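Local coordinates for protein chitosanase (Gynuella sunshinyii YC6258, PDB 6X2Q) that probably hydrolyses chitosan as a family 46 glycoside hydrolase, and is bound here to sugar units of a chitosan oligosaccharide, at residues Gln13-Phe18 with Thr208-Ser213; Asp112-Leu117 with Ala139-Ile144; Pro228-Thr233 with Val237-Ile242. All blocks are in the same frame, centred on the assembly; numbering follows the deposited sequence.

How the interactions relate
From the N terminus, helix 5-20 supplies residues 13-18, which meet 208-213 some 190 residues later. Interaction 1 thus closes a long, mostly helical loop. Interaction 2 lies wholly within that loop. It closes a much shorter excursion, pairing helix 104-129 with helix 134-147. Interaction 3 follows in series, as the hairpin 229-231/238-240 near the C terminus, and closes the short turn between its strands. No two contacts cross along the chain. D142 of 139-144 makes a salt bridge with R210 and so joins interactions 1 and 2. S213 and T233 link interactions 1 and 3 through their hydroxyls. Interactions 2 and 3 do not touch. Helix 5-20 packs against both helix 134-147 and the hairpin.

Interaction 1: Gln13-Phe18 with Thr208-Ser213; sequences QIISIF and TGRVDS
F18 and R210 form the tight part of this contact. R210 CB sits over one face of the F18 ring in a CH-pi contact, 3.7 Å from the ring centroid. The opposite face is packed by I14 CG2 from the same helix. S213 CB approaches the far end of the ring obliquely, 3.6 Å from F18 CE1. R210 CG lies between the backbone N and the carbonyl carbon (chi1 77°), and the chain bends at chi3. This brings the guanidinium back over F18 CB, its plane 60° from that of the ring. With an alanine replacing the phenylalanine, R210 CB and S213 CB would probably lose the ring they pack on, and the arginine chain could turn more freely.

The looser side holds a water. It donates to F18 O at 2.7 Å. It accepts a weak bond from R210 NH1 at 3.0 Å. I15 CG2 is only a distant neighbour of R210 NH2, at 4.3 Å. No direct hydrogen bond joins the segments. R210 NH2 instead makes a salt bridge with D142. The chemistry implies a division of labour: the arginine's aliphatic part packs on the ring, while its charge is met by another helix.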
ATOM      1  N   GLN A  13       2.377   7.581   8.200  1.00 33.51           N
ATOM      2  CA  GLN A  13       3.746   8.080   8.154  1.00 35.87           C
ATOM      3  C   GLN A  13       4.744   6.936   8.034  1.00 37.16           C
ATOM      4  O   GLN A  13       5.775   7.076   7.365  1.00 34.76           O
ATOM      5  CB  GLN A  13       4.030   8.939   9.382  1.00 35.82           C
ATOM      6  CG  GLN A  13       3.418  10.315   9.226  1.00 38.27           C
ATOM      7  CD  GLN A  13       3.548  11.208  10.448  1.00 42.04           C
ATOM      8  OE1 GLN A  13       4.257  10.902  11.407  1.00 43.26           O
ATOM      9  NE2 GLN A  13       2.854  12.331  10.411  1.00 47.18           N
ATOM     10  N   ILE A  14       4.433   5.789   8.648  1.00 37.43           N
ATOM     11  CA  ILE A  14       5.315   4.618   8.574  1.00 36.01           C
ATOM     12  C   ILE A  14       5.342   4.059   7.158  1.00 31.99           C
ATOM     13  O   ILE A  14       6.412   3.790   6.598  1.00 32.12           O
ATOM     14  CB  ILE A  14       4.863   3.539   9.581  1.00 30.83           C
ATOM     15  CG1 ILE A  14       5.073   4.004  11.022  1.00 33.13           C
ATOM     16  CG2 ILE A  14       5.576   2.229   9.316  1.00 29.49           C
ATOM     17  CD1 ILE A  14       4.414   3.092  12.057  1.00 35.60           C
ATOM     18  N   ILE A  15       4.159   3.856   6.565  1.00 29.85           N
ATOM     19  CA  ILE A  15       4.073   3.308   5.217  1.00 29.80           C
ATOM     20  C   ILE A  15       4.690   4.270   4.222  1.00 34.18           C
ATOM     21  O   ILE A  15       5.332   3.861   3.244  1.00 34.46           O
ATOM     22  CB  ILE A  15       2.609   2.984   4.876  1.00 29.28           C
ATOM     23  CG1 ILE A  15       2.131   1.862   5.796  1.00 28.54           C
ATOM     24  CG2 ILE A  15       2.440   2.640   3.380  1.00 25.38           C
ATOM     25  CD1 ILE A  15       0.656   1.583   5.697  1.00 30.13           C
ATOM     26  N   SER A  16       4.503   5.568   4.451  1.00 34.28           N
ATOM     27  CA  SER A  16       5.164   6.549   3.608  1.00 38.42           C
ATOM     28  C   SER A  16       6.684   6.383   3.672  1.00 36.05           C
ATOM     29  O   SER A  16       7.366   6.401   2.640  1.00 36.55           O
ATOM     30  CB  SER A  16       4.731   7.956   4.020  1.00 34.85           C
ATOM     31  OG  SER A  16       5.253   8.910   3.118  1.00 43.98           O
ATOM     32  N   ILE A  17       7.227   6.195   4.875  1.00 37.46           N
ATOM     33  CA  ILE A  17       8.657   5.932   5.012  1.00 36.35           C
ATOM     34  C   ILE A  17       9.024   4.624   4.326  1.00 36.46           C
ATOM     35  O   ILE A  17      10.024   4.547   3.606  1.00 32.85           O
ATOM     36  CB  ILE A  17       9.062   5.924   6.497  1.00 38.47           C
ATOM     37  CG1 ILE A  17       9.029   7.342   7.071  1.00 35.99           C
ATOM     38  CG2 ILE A  17      10.454   5.305   6.675  1.00 37.35           C
ATOM     39  CD1 ILE A  17       9.068   7.388   8.590  1.00 33.98           C
ATOM     40  N   PHE A  18       8.212   3.583   4.522  1.00 35.16           N
ATOM     41  CA  PHE A  18       8.472   2.303   3.880  1.00 35.74           C
ATOM     42  C   PHE A  18       8.692   2.475   2.392  1.00 37.27           C
ATOM     43  O   PHE A  18       9.615   1.889   1.818  1.00 43.81           O
ATOM     44  CB  PHE A  18       7.310   1.337   4.118  1.00 33.33           C
ATOM     45  CG  PHE A  18       7.300   0.722   5.484  1.00 34.84           C
ATOM     46  CD1 PHE A  18       8.342   0.959   6.372  1.00 30.62           C
ATOM     47  CD2 PHE A  18       6.245  -0.082   5.885  1.00 31.11           C
ATOM     48  CE1 PHE A  18       8.328   0.419   7.638  1.00 30.54           C
ATOM     49  CE2 PHE A  18       6.230  -0.642   7.146  1.00 30.11           C
ATOM     50  CZ  PHE A  18       7.280  -0.401   8.029  1.00 29.56           C
ATOM     51  N   THR A 208      12.127  -5.448   1.155  1.00 33.53           N
ATOM     52  CA  THR A 208      11.843  -6.338   2.278  1.00 32.87           C
ATOM     53  C   THR A 208      12.199  -5.736   3.631  1.00 32.14           C
ATOM     54  O   THR A 208      11.743  -6.256   4.658  1.00 32.96           O
ATOM     55  CB  THR A 208      12.591  -7.674   2.130  1.00 37.68           C
ATOM     56  OG1 THR A 208      13.996  -7.430   1.983  1.00 33.71           O
ATOM     57  CG2 THR A 208      12.081  -8.446   0.931  1.00 36.98           C
ATOM     58  N   GLY A 209      13.017  -4.685   3.667  1.00 30.12           N
ATOM     59  CA  GLY A 209      13.294  -4.019   4.927  1.00 28.22           C
ATOM     60  C   GLY A 209      12.035  -3.552   5.639  1.00 34.51           C
ATOM     61  O   GLY A 209      12.003  -3.476   6.872  1.00 36.39           O
ATOM     62  N   ARG A 210      10.971  -3.268   4.889  1.00 32.90           N
ATOM     63  CA  ARG A 210       9.734  -2.841   5.536  1.00 36.70           C
ATOM     64  C   ARG A 210       9.108  -3.979   6.346  1.00 30.41           C
ATOM     65  O   ARG A 210       8.521  -3.742   7.404  1.00 28.51           O
ATOM     66  CB  ARG A 210       8.752  -2.301   4.489  1.00 29.85           C
ATOM     67  CG  ARG A 210       8.035  -3.353   3.657  1.00 31.03           C
ATOM     68  CD  ARG A 210       7.623  -2.759   2.309  1.00 31.44           C
ATOM     69  NE  ARG A 210       6.404  -1.969   2.440  1.00 34.05           N
ATOM     70  CZ  ARG A 210       5.916  -1.168   1.497  1.00 35.55           C
ATOM     71  NH1 ARG A 210       6.541  -1.010   0.330  1.00 35.52           N
ATOM     72  NH2 ARG A 210       4.789  -0.520   1.721  1.00 36.55           N
ATOM     73  N   VAL A 211       9.195  -5.214   5.850  1.00 31.64           N
ATOM     74  CA  VAL A 211       8.721  -6.348   6.634  1.00 31.04           C
ATOM     75  C   VAL A 211       9.609  -6.525   7.854  1.00 35.14           C
ATOM     76  O   VAL A 211       9.125  -6.819   8.962  1.00 31.43           O
ATOM     77  CB  VAL A 211       8.673  -7.624   5.771  1.00 31.53           C
ATOM     78  CG1 VAL A 211       8.181  -8.817   6.586  1.00 27.25           C
ATOM     79  CG2 VAL A 211       7.798  -7.417   4.524  1.00 25.62           C
ATOM     80  N   ASP A 212      10.921  -6.302   7.679  1.00 30.55           N
ATOM     81  CA  ASP A 212      11.834  -6.320   8.819  1.00 34.85           C
ATOM     82  C   ASP A 212      11.426  -5.286   9.858  1.00 32.28           C
ATOM     83  O   ASP A 212      11.471  -5.561  11.058  1.00 30.16           O
ATOM     84  CB  ASP A 212      13.281  -6.078   8.365  1.00 34.74           C
ATOM     85  CG  ASP A 212      13.817  -7.182   7.443  1.00 41.93           C
ATOM     86  OD1 ASP A 212      13.358  -8.350   7.538  1.00 43.00           O
ATOM     87  OD2 ASP A 212      14.694  -6.870   6.600  1.00 41.00           O
ATOM     88  N   SER A 213      10.998  -4.095   9.423  1.00 33.40           N
ATOM     89  CA  SER A 213      10.599  -3.076  10.402  1.00 35.82           C
ATOM     90  C   SER A 213       9.359  -3.506  11.185  1.00 31.03           C
ATOM     91  O   SER A 213       9.300  -3.343  12.407  1.00 33.54           O
ATOM     92  CB  SER A 213      10.342  -1.742   9.708  1.00 35.61           C
ATOM     93  OG  SER A 213      11.540  -1.205   9.183  1.00 36.94           O
TER
HETATM   94  O   HOH W   1       9.446  -0.384   0.291  1.00 48.74           O

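Interaction 2: Asp112-Leu117 with Ala139-Ile144; sequences DVVDEL and ALYDAI
V114 and Y141 are the nearest side chains between two helices, 104-129 and 134-147, that belong to the largely helical fold of this family 46 enzyme, a member of the lysozyme clan. The helices follow each other in the chain. Their facing segments are well separated. The CA atoms of V114 and Y141 are 10.3 Å apart, and those of L117 and I144 are 8.8 Å apart. The gap is bridged mainly by the Y141 ring and the I144 side chain, and the contact is small.

The closest approach is van der Waals packing of a methyl on the hydroxyl end of the ring. V114 CG1 meets Y141 at the ring edge, close to the ring plane. It lies 3.4 Å from Y141 OH and 4.4 Å from Y141 CZ. The two side chains cross at about a right angle. Y141 has CG anti to the backbone N (chi1 177°), and this carries the ring across the gap, where its hydroxyl end meets V114. Y141 packs further on I15 of helix 5-20 and sets its ring edge-to-face with F119.

Polar interactions play no direct part between the segments, which share no hydrogen bond. The buried Y141 hydroxyl receives a weak hydrogen bond from R8.

The remaining contact is between a side chain and the backbone. L117 lies on a wider pi-type turn, 114-117. The nearest atoms of its side chain and a bound glucosamine are about 4 Å apart. That side chain does not touch helix segment 139-144; only the L117 carbonyl does. I144 points toward helix 104-129 and ends in a methyl group: I144 CD1 reaches L117 O at 4.1 Å.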
ATOM      1  N   ASP A 112      -9.758   9.378  -0.621  1.00 28.48           N
ATOM      2  CA  ASP A 112     -10.980   8.588  -0.699  1.00 33.61           C
ATOM      3  C   ASP A 112     -10.706   7.236  -1.340  1.00 31.70           C
ATOM      4  O   ASP A 112     -11.179   6.203  -0.858  1.00 29.82           O
ATOM      5  CB  ASP A 112     -12.061   9.343  -1.486  1.00 37.25           C
ATOM      6  CG  ASP A 112     -12.547  10.626  -0.780  1.00 42.71           C
ATOM      7  OD1 ASP A 112     -12.277  10.813   0.430  1.00 37.68           O
ATOM      8  OD2 ASP A 112     -13.221  11.448  -1.457  1.00 46.38           O
ATOM      9  N   VAL A 113      -9.946   7.223  -2.433  1.00 31.63           N
ATOM     10  CA  VAL A 113      -9.633   5.955  -3.084  1.00 31.05           C
ATOM     11  C   VAL A 113      -8.821   5.058  -2.159  1.00 29.96           C
ATOM     12  O   VAL A 113      -9.120   3.865  -2.023  1.00 30.44           O
ATOM     13  CB  VAL A 113      -8.913   6.199  -4.417  1.00 32.86           C
ATOM     14  CG1 VAL A 113      -8.453   4.894  -4.990  1.00 33.92           C
ATOM     15  CG2 VAL A 113      -9.838   6.921  -5.378  1.00 33.31           C
ATOM     16  N   VAL A 114      -7.797   5.617  -1.504  1.00 25.00           N
ATOM     17  CA  VAL A 114      -7.048   4.843  -0.522  1.00 29.99           C
ATOM     18  C   VAL A 114      -7.991   4.226   0.493  1.00 32.87           C
ATOM     19  O   VAL A 114      -7.931   3.021   0.767  1.00 27.67           O
ATOM     20  CB  VAL A 114      -5.992   5.714   0.175  1.00 33.74           C
ATOM     21  CG1 VAL A 114      -5.391   4.947   1.348  1.00 32.43           C
ATOM     22  CG2 VAL A 114      -4.893   6.091  -0.801  1.00 30.39           C
ATOM     23  N   ASP A 115      -8.905   5.041   1.039  1.00 33.54           N
ATOM     24  CA  ASP A 115      -9.852   4.523   2.021  1.00 31.25           C
ATOM     25  C   ASP A 115     -10.728   3.425   1.426  1.00 34.86           C
ATOM     26  O   ASP A 115     -10.948   2.385   2.066  1.00 31.79           O
ATOM     27  CB  ASP A 115     -10.725   5.655   2.571  1.00 39.15           C
ATOM     28  CG  ASP A 115     -11.421   5.260   3.868  1.00 43.88           C
ATOM     29  OD1 ASP A 115     -10.718   5.097   4.898  1.00 47.17           O
ATOM     30  OD2 ASP A 115     -12.658   5.072   3.841  1.00 45.84           O
ATOM     31  N   GLU A 116     -11.238   3.638   0.204  1.00 30.24           N
ATOM     32  CA  GLU A 116     -12.129   2.657  -0.410  1.00 35.15           C
ATOM     33  C   GLU A 116     -11.388   1.387  -0.828  1.00 34.33           C
ATOM     34  O   GLU A 116     -11.896   0.277  -0.630  1.00 29.55           O
ATOM     35  CB  GLU A 116     -12.843   3.270  -1.621  1.00 37.65           C
ATOM     36  CG  GLU A 116     -13.942   2.367  -2.208  1.00 44.90           C
ATOM     37  CD  GLU A 116     -14.047   2.387  -3.753  1.00 54.00           C
ATOM     38  OE1 GLU A 116     -15.153   2.097  -4.269  1.00 57.46           O
ATOM     39  OE2 GLU A 116     -13.036   2.659  -4.449  1.00 49.01           O
ATOM     40  N   LEU A 117     -10.210   1.517  -1.448  1.00 32.00           N
ATOM     41  CA  LEU A 117      -9.571   0.305  -1.955  1.00 32.41           C
ATOM     42  C   LEU A 117      -8.717  -0.407  -0.904  1.00 33.60           C
ATOM     43  O   LEU A 117      -8.633  -1.641  -0.908  1.00 35.57           O
ATOM     44  CB  LEU A 117      -8.701   0.622  -3.179  1.00 34.32           C
ATOM     45  CG  LEU A 117      -9.375   1.072  -4.480  1.00 38.60           C
ATOM     46  CD1 LEU A 117      -8.322   1.266  -5.543  1.00 36.88           C
ATOM     47  CD2 LEU A 117     -10.450   0.087  -4.966  1.00 35.54           C
ATOM     48  N   ALA A 139       0.213  -3.975   9.622  1.00 26.43           N
ATOM     49  CA  ALA A 139       0.815  -4.953   8.722  1.00 28.80           C
ATOM     50  C   ALA A 139      -0.144  -5.340   7.610  1.00 31.61           C
ATOM     51  O   ALA A 139       0.269  -5.497   6.456  1.00 32.93           O
ATOM     52  CB  ALA A 139       1.242  -6.193   9.504  1.00 25.37           C
ATOM     53  N   LEU A 140      -1.430  -5.505   7.932  1.00 29.13           N
ATOM     54  CA  LEU A 140      -2.381  -5.812   6.866  1.00 30.99           C
ATOM     55  C   LEU A 140      -2.564  -4.632   5.927  1.00 25.53           C
ATOM     56  O   LEU A 140      -2.772  -4.820   4.722  1.00 26.88           O
ATOM     57  CB  LEU A 140      -3.731  -6.219   7.451  1.00 28.55           C
ATOM     58  CG  LEU A 140      -3.697  -7.504   8.271  1.00 30.00           C
ATOM     59  CD1 LEU A 140      -5.006  -7.653   9.065  1.00 30.24           C
ATOM     60  CD2 LEU A 140      -3.450  -8.707   7.393  1.00 29.73           C
ATOM     61  N   TYR A 141      -2.488  -3.417   6.458  1.00 27.54           N
ATOM     62  CA  TYR A 141      -2.740  -2.240   5.635  1.00 29.59           C
ATOM     63  C   TYR A 141      -1.568  -1.978   4.695  1.00 31.52           C
ATOM     64  O   TYR A 141      -1.760  -1.692   3.503  1.00 27.18           O
ATOM     65  CB  TYR A 141      -2.998  -1.051   6.543  1.00 25.90           C
ATOM     66  CG  TYR A 141      -3.208   0.274   5.858  1.00 31.27           C
ATOM     67  CD1 TYR A 141      -3.976   0.387   4.706  1.00 27.58           C
ATOM     68  CD2 TYR A 141      -2.656   1.427   6.398  1.00 34.01           C
ATOM     69  CE1 TYR A 141      -4.172   1.625   4.109  1.00 32.84           C
ATOM     70  CE2 TYR A 141      -2.839   2.648   5.825  1.00 33.25           C
ATOM     71  CZ  TYR A 141      -3.595   2.752   4.680  1.00 35.62           C
ATOM     72  OH  TYR A 141      -3.754   3.998   4.126  1.00 35.54           O
ATOM     73  N   ASP A 142      -0.347  -2.090   5.221  1.00 29.20           N
ATOM     74  CA  ASP A 142       0.836  -1.969   4.386  1.00 28.58           C
ATOM     75  C   ASP A 142       0.863  -3.052   3.322  1.00 30.09           C
ATOM     76  O   ASP A 142       1.194  -2.779   2.166  1.00 30.75           O
ATOM     77  CB  ASP A 142       2.091  -2.038   5.250  1.00 29.31           C
ATOM     78  CG  ASP A 142       3.356  -1.795   4.449  1.00 35.44           C
ATOM     79  OD1 ASP A 142       3.484  -0.670   3.918  1.00 33.48           O
ATOM     80  OD2 ASP A 142       4.215  -2.714   4.344  1.00 33.36           O
ATOM     81  N   ALA A 143       0.509  -4.291   3.688  1.00 29.70           N
ATOM     82  CA  ALA A 143       0.510  -5.369   2.702  1.00 30.83           C
ATOM     83  C   ALA A 143      -0.560  -5.152   1.633  1.00 28.61           C
ATOM     84  O   ALA A 143      -0.329  -5.431   0.448  1.00 27.90           O
ATOM     85  CB  ALA A 143       0.326  -6.729   3.393  1.00 27.67           C
ATOM     86  N   ILE A 144      -1.742  -4.660   2.015  1.00 26.45           N
ATOM     87  CA  ILE A 144      -2.750  -4.474   0.972  1.00 28.98           C
ATOM     88  C   ILE A 144      -2.294  -3.409  -0.025  1.00 26.54           C
ATOM     89  O   ILE A 144      -2.589  -3.504  -1.217  1.00 23.41           O
ATOM     90  CB  ILE A 144      -4.141  -4.152   1.571  1.00 28.57           C
ATOM     91  CG1 ILE A 144      -5.252  -4.689   0.658  1.00 29.53           C
ATOM     92  CG2 ILE A 144      -4.327  -2.668   1.788  1.00 24.90           C
ATOM     93  CD1 ILE A 144      -6.642  -4.569   1.228  1.00 26.41           C
TER

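Interaction 3: Pro228-Thr233 with Val237-Ile242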
ATOM      1  N   PRO A 228       7.197   6.638  21.588  1.00 49.01           N
ATOM      2  CA  PRO A 228       7.660   6.983  20.236  1.00 47.47           C
ATOM      3  C   PRO A 228       7.942   5.731  19.417  1.00 44.65           C
ATOM      4  O   PRO A 228       8.287   4.690  19.984  1.00 39.33           O
ATOM      5  CB  PRO A 228       8.940   7.771  20.493  1.00 48.34           C
ATOM      6  CG  PRO A 228       9.486   7.147  21.740  1.00 51.49           C
ATOM      7  CD  PRO A 228       8.280   6.748  22.581  1.00 47.38           C
ATOM      8  N   ILE A 229       7.763   5.818  18.100  1.00 44.77           N
ATOM      9  CA  ILE A 229       8.078   4.721  17.196  1.00 42.23           C
ATOM     10  C   ILE A 229       9.295   5.119  16.380  1.00 40.68           C
ATOM     11  O   ILE A 229       9.317   6.190  15.760  1.00 40.92           O
ATOM     12  CB  ILE A 229       6.891   4.360  16.290  1.00 39.63           C
ATOM     13  CG1 ILE A 229       5.745   3.803  17.137  1.00 42.60           C
ATOM     14  CG2 ILE A 229       7.318   3.323  15.251  1.00 42.60           C
ATOM     15  CD1 ILE A 229       4.571   3.267  16.324  1.00 42.36           C
ATOM     16  N   ARG A 230      10.312   4.264  16.402  1.00 44.03           N
ATOM     17  CA  ARG A 230      11.525   4.451  15.619  1.00 44.76           C
ATOM     18  C   ARG A 230      11.423   3.600  14.359  1.00 43.62           C
ATOM     19  O   ARG A 230      11.246   2.380  14.443  1.00 40.92           O
ATOM     20  CB  ARG A 230      12.761   4.074  16.441  1.00 43.09           C
ATOM     21  CG  ARG A 230      14.088   4.303  15.728  1.00 52.92           C
ATOM     22  CD  ARG A 230      15.098   3.195  16.067  1.00 53.93           C
ATOM     23  NE  ARG A 230      16.415   3.740  16.386  1.00 55.42           N
ATOM     24  CZ  ARG A 230      17.479   3.654  15.591  1.00 55.91           C
ATOM     25  NH1 ARG A 230      17.397   3.031  14.417  1.00 56.11           N
ATOM     26  NH2 ARG A 230      18.626   4.196  15.973  1.00 49.19           N
ATOM     27  N   ILE A 231      11.498   4.249  13.199  1.00 42.12           N
ATOM     28  CA  ILE A 231      11.580   3.574  11.910  1.00 40.21           C
ATOM     29  C   ILE A 231      12.877   3.999  11.237  1.00 41.95           C
ATOM     30  O   ILE A 231      13.144   5.199  11.110  1.00 44.17           O
ATOM     31  CB  ILE A 231      10.374   3.911  11.011  1.00 42.98           C
ATOM     32  CG1 ILE A 231       9.060   3.523  11.694  1.00 42.35           C
ATOM     33  CG2 ILE A 231      10.497   3.183   9.689  1.00 36.57           C
ATOM     34  CD1 ILE A 231       8.893   2.003  11.877  1.00 37.37           C
ATOM     35  N   SER A 232      13.680   3.023  10.794  1.00 44.06           N
ATOM     36  CA  SER A 232      14.924   3.343  10.092  1.00 46.07           C
ATOM     37  C   SER A 232      15.165   2.402   8.917  1.00 46.20           C
ATOM     38  O   SER A 232      16.315   2.068   8.608  1.00 47.53           O
ATOM     39  CB  SER A 232      16.126   3.308  11.039  1.00 45.27           C
ATOM     40  OG  SER A 232      16.056   2.197  11.904  1.00 43.38           O
ATOM     41  N   THR A 233      14.089   1.983   8.258  1.00 42.67           N
ATOM     42  CA  THR A 233      14.084   1.042   7.145  1.00 45.70           C
ATOM     43  C   THR A 233      15.205   1.263   6.136  1.00 47.70           C
ATOM     44  O   THR A 233      15.817   0.298   5.672  1.00 46.02           O
ATOM     45  CB  THR A 233      12.737   1.125   6.424  1.00 47.22           C
ATOM     46  OG1 THR A 233      11.673   1.061   7.390  1.00 43.05           O
ATOM     47  CG2 THR A 233      12.598  -0.011   5.404  1.00 39.76           C
ATOM     48  N   VAL A 237      16.955   7.536  10.355  1.00 47.88           N
ATOM     49  CA  VAL A 237      16.186   7.267  11.566  1.00 48.10           C
ATOM     50  C   VAL A 237      15.068   8.290  11.676  1.00 48.85           C
ATOM     51  O   VAL A 237      15.313   9.502  11.611  1.00 46.98           O
ATOM     52  CB  VAL A 237      17.081   7.293  12.814  1.00 47.51           C
ATOM     53  CG1 VAL A 237      16.257   7.001  14.062  1.00 51.03           C
ATOM     54  CG2 VAL A 237      18.192   6.279  12.677  1.00 51.92           C
ATOM     55  N   PHE A 238      13.838   7.798  11.831  1.00 42.72           N
ATOM     56  CA  PHE A 238      12.662   8.637  12.015  1.00 43.24           C
ATOM     57  C   PHE A 238      12.022   8.290  13.344  1.00 43.44           C
ATOM     58  O   PHE A 238      11.856   7.108  13.662  1.00 46.43           O
ATOM     59  CB  PHE A 238      11.641   8.436  10.897  1.00 37.87           C
ATOM     60  CG  PHE A 238      12.028   9.072   9.608  1.00 41.84           C
ATOM     61  CD1 PHE A 238      11.907  10.444   9.438  1.00 38.41           C
ATOM     62  CD2 PHE A 238      12.520   8.302   8.560  1.00 40.68           C
ATOM     63  CE1 PHE A 238      12.265  11.039   8.243  1.00 37.55           C
ATOM     64  CE2 PHE A 238      12.883   8.894   7.364  1.00 39.34           C
ATOM     65  CZ  PHE A 238      12.757  10.264   7.211  1.00 36.57           C
ATOM     66  N   ILE A 239      11.670   9.309  14.116  1.00 38.77           N
ATOM     67  CA  ILE A 239      10.899   9.133  15.341  1.00 46.30           C
ATOM     68  C   ILE A 239       9.500   9.669  15.072  1.00 47.31           C
ATOM     69  O   ILE A 239       9.331  10.835  14.686  1.00 42.34           O
ATOM     70  CB  ILE A 239      11.553   9.832  16.543  1.00 42.54           C
ATOM     71  CG1 ILE A 239      12.938   9.247  16.805  1.00 47.84           C
ATOM     72  CG2 ILE A 239      10.710   9.614  17.784  1.00 39.66           C
ATOM     73  CD1 ILE A 239      12.909   7.820  17.354  1.00 44.20           C
ATOM     74  N   LEU A 240       8.501   8.810  15.256  1.00 49.20           N
ATOM     75  CA  LEU A 240       7.115   9.102  14.938  1.00 44.81           C
ATOM     76  C   LEU A 240       6.271   9.083  16.202  1.00 45.75           C
ATOM     77  O   LEU A 240       6.574   8.340  17.141  1.00 46.94           O
ATOM     78  CB  LEU A 240       6.556   8.090  13.933  1.00 42.49           C
ATOM     79  CG  LEU A 240       7.467   7.889  12.724  1.00 43.29           C
ATOM     80  CD1 LEU A 240       6.925   6.798  11.850  1.00 40.28           C
ATOM     81  CD2 LEU A 240       7.606   9.190  11.953  1.00 44.69           C
ATOM     82  N   PRO A 241       5.205   9.893  16.264  1.00 44.94           N
ATOM     83  CA  PRO A 241       4.757  10.794  15.192  1.00 49.57           C
ATOM     84  C   PRO A 241       5.639  12.039  15.060  1.00 55.67           C
ATOM     85  O   PRO A 241       6.244  12.467  16.044  1.00 57.18           O
ATOM     86  CB  PRO A 241       3.335  11.175  15.626  1.00 53.89           C
ATOM     87  CG  PRO A 241       3.363  11.071  17.133  1.00 47.40           C
ATOM     88  CD  PRO A 241       4.342   9.963  17.459  1.00 47.96           C
ATOM     89  N   ILE A 242       5.731  12.586  13.850  1.00 54.58           N
ATOM     90  CA  ILE A 242       6.449  13.832  13.624  1.00 67.06           C
ATOM     91  C   ILE A 242       5.494  14.986  13.886  1.00 75.14           C
ATOM     92  O   ILE A 242       4.329  14.959  13.468  1.00 71.41           O
ATOM     93  CB  ILE A 242       7.044  13.889  12.202  1.00 64.59           C
ATOM     94  CG1 ILE A 242       8.170  12.852  12.053  1.00 66.98           C
ATOM     95  CG2 ILE A 242       7.564  15.285  11.879  1.00 65.50           C
ATOM     96  CD1 ILE A 242       9.479  13.199  12.782  1.00 63.20           C
TER
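The guanidinium of R230 has V237 over one face: V237 CG1 stands 3.9 Å above its plane, over the centre. V237 CG2 lies over the same group, 3.8 Å from R230 NH1. The chain of R230 leaves with CG anti to the backbone N (chi1 -177°), then bends at chi2 and chi3 to bring the flat group to the valine. A weak bond from R230 NH1 to S232 OG also holds the end of the arginine. At the F238 ring, I231 O lies by the edge, near the ring plane.

The backbones pair as an antiparallel hairpin. I229 with L240 and I231 with F238 are hydrogen-bonded pairs, and R230 with I239 is the non-hydrogen-bonded pair between them. The I229 N to L240 O bond is nearly straight, with an angle of 174° at the hydrogen. CA-H...O contacts fill in between, as where R230 CA lies 3.3 Å from F238 O.

The side chains divide between two faces. On the face of R230 and I239, I239 CD1 packs on R230 CB. Beyond the strand end, I239 CG2 meets P228 CB at 3.7 Å. The other face carries I229, I231, F238 and L240. There the I231 and L240 side chains cross obliquely, with I231 CG1 3.9 Å from L240 CD1.

This second face turns toward helix 5-20, where L240 packs on L10 and I14, and F238 on I17. Helix 209-219 reaches the hairpin through K216, which bonds to R230 O, and through S213, whose hydroxyl meets that of T233.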